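Local coordinates for thiosulfate sulfurtransferase RDL2, mitochondrial (PDB 6K6R), which catalyses the transfer of sulfane sulfur from thiosulfate to cyanide in mitochondria, yielding thiocyanate and sulfite, at residues A[114-117]-A[118-122]. Sequence-based numbering, arbitrary orientation.
Sequences TAEE and LARSY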
loop_
_atom_site.group_PDB
_atom_site.type_symbol
_atom_site.label_atom_id
_atom_site.label_comp_id
_atom_site.label_asym_id
_atom_site.label_seq_id
_atom_site.Cartn_x
_atom_site.Cartn_y
_atom_site.Cartn_z
ATOM N N THR A 114 -10.010 -2.071 -4.559
ATOM C CA THR A 114 -9.703 -2.656 -5.860
ATOM C C THR A 114 -8.250 -3.108 -5.936
ATOM O O THR A 114 -7.948 -4.145 -6.540
ATOM C CB THR A 114 -10.010 -1.655 -6.974
ATOM O OG1 THR A 114 -11.270 -1.021 -6.716
ATOM C CG2 THR A 114 -10.074 -2.359 -8.315
ATOM N N ALA A 115 -7.337 -2.347 -5.330
ATOM C CA ALA A 115 -5.923 -2.709 -5.381
ATOM C C ALA A 115 -5.645 -3.982 -4.594
ATOM O O ALA A 115 -4.854 -4.827 -5.031
ATOM C CB ALA A 115 -5.068 -1.557 -4.858
ATOM N N GLU A 116 -6.279 -4.136 -3.428
ATOM C CA GLU A 116 -6.104 -5.358 -2.648
ATOM C C GLU A 116 -6.633 -6.570 -3.403
ATOM O O GLU A 116 -5.992 -7.628 -3.423
ATOM C CB GLU A 116 -6.803 -5.222 -1.294
ATOM C CG GLU A 116 -6.447 -6.313 -0.293
ATOM C CD GLU A 116 -7.301 -7.560 -0.450
ATOM O OE1 GLU A 116 -8.443 -7.443 -0.944
ATOM O OE2 GLU A 116 -6.828 -8.656 -0.083
ATOM N N GLU A 117 -7.807 -6.436 -4.025
ATOM C CA GLU A 117 -8.363 -7.537 -4.805
ATOM C C GLU A 117 -7.459 -7.887 -5.980
ATOM O O GLU A 117 -7.292 -9.065 -6.318
ATOM C CB GLU A 117 -9.765 -7.175 -5.293
ATOM C CG GLU A 117 -10.697 -8.362 -5.446
ATOM C CD GLU A 117 -12.029 -7.976 -6.056
ATOM O OE1 GLU A 117 -12.374 -6.775 -6.022
ATOM O OE2 GLU A 117 -12.731 -8.872 -6.569
ATOM N N LEU A 118 -6.866 -6.874 -6.615
ATOM C CA LEU A 118 -5.939 -7.137 -7.711
ATOM C C LEU A 118 -4.665 -7.801 -7.206
ATOM O O LEU A 118 -4.095 -8.660 -7.888
ATOM C CB LEU A 118 -5.619 -5.837 -8.448
ATOM C CG LEU A 118 -6.728 -5.318 -9.366
ATOM C CD1 LEU A 118 -6.427 -3.903 -9.830
ATOM C CD2 LEU A 118 -6.916 -6.248 -10.554
ATOM N N ALA A 119 -4.206 -7.421 -6.009
ATOM C CA ALA A 119 -3.024 -8.056 -5.437
ATOM C C ALA A 119 -3.252 -9.545 -5.216
ATOM O O ALA A 119 -2.383 -10.368 -5.529
ATOM C CB ALA A 119 -2.640 -7.371 -4.125
ATOM N N ARG A 120 -4.420 -9.914 -4.681
ATOM C CA ARG A 120 -4.735 -11.325 -4.494
ATOM C C ARG A 120 -4.905 -12.042 -5.826
ATOM O O ARG A 120 -4.668 -13.252 -5.913
ATOM C CB ARG A 120 -5.994 -11.477 -3.640
ATOM C CG ARG A 120 -5.746 -11.350 -2.145
ATOM C CD ARG A 120 -6.975 -11.735 -1.337
ATOM N NE ARG A 120 -8.020 -10.718 -1.408
ATOM C CZ ARG A 120 -9.242 -10.934 -1.885
ATOM N NH1 ARG A 120 -9.578 -12.135 -2.338
ATOM N NH2 ARG A 120 -10.128 -9.948 -1.912
ATOM N N SER A 121 -5.311 -11.318 -6.872
ATOM C CA SER A 121 -5.413 -11.912 -8.199
ATOM C C SER A 121 -4.052 -12.193 -8.821
ATOM O O SER A 121 -3.989 -12.901 -9.831
ATOM C CB SER A 121 -6.223 -10.999 -9.123
ATOM O OG SER A 121 -5.435 -9.922 -9.603
ATOM N N TYR A 122 -2.970 -11.663 -8.250
ATOM C CA TYR A 122 -1.625 -11.865 -8.772
ATOM C C TYR A 122 -0.762 -12.728 -7.859
ATOM O O TYR A 122 0.460 -12.761 -8.032
ATOM C CB TYR A 122 -0.942 -10.518 -9.013
ATOM C CG TYR A 122 -1.501 -9.754 -10.192
ATOM C CD1 TYR A 122 -1.618 -10.354 -11.438
ATOM C CD2 TYR A 122 -1.915 -8.436 -10.057
ATOM C CE1 TYR A 122 -2.128 -9.662 -12.519
ATOM C CE2 TYR A 122 -2.429 -7.735 -11.132
ATOM C CZ TYR A 122 -2.533 -8.354 -12.360
ATOM O OH TYR A 122 -3.044 -7.662 -13.434
#
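An i to i+4 salt bridge between Glu116 and Arg120 spans one turn near the C-terminal end of helix 111-121. The arginine grips side-on: Arg120 NE reaches Glu116 OE2 at 2.7 Å and Arg120 NH2 reaches Glu116 OE1 at 3.2 Å. Both oxygens lie close to the guanidinium plane and are met on their syn sides, and the two flat groups are only 23° from coplanar. Glutamate suits this place because its chain, with CG anti to the backbone N (chi1 -168°), bends at chi2 to bring the carboxylate beside the arginine one turn on. Glu116 OE2 also bonds Thr127 OG1 and Arg120 NH1 weakly bonds Thr26 O, linking the pair to strand 127-129 and the N-terminal residues. A leucine in place of Arg120 would probably leave the Glu116 carboxylate without its charged mate, with Thr127 OG1 still bonded to OE2. Along the backbone, Arg120 N donates to Glu116 O at 3.0 Å. The small methyls of Ala115 and Ala119 let the helix pack against Phe104 of strand 101-104. At the last turn Ser121 OG donates back to Leu118 O. Such Glu-Arg bridges are common in helices, here one packed on the parallel sheet of the alpha/beta rhodanese fold.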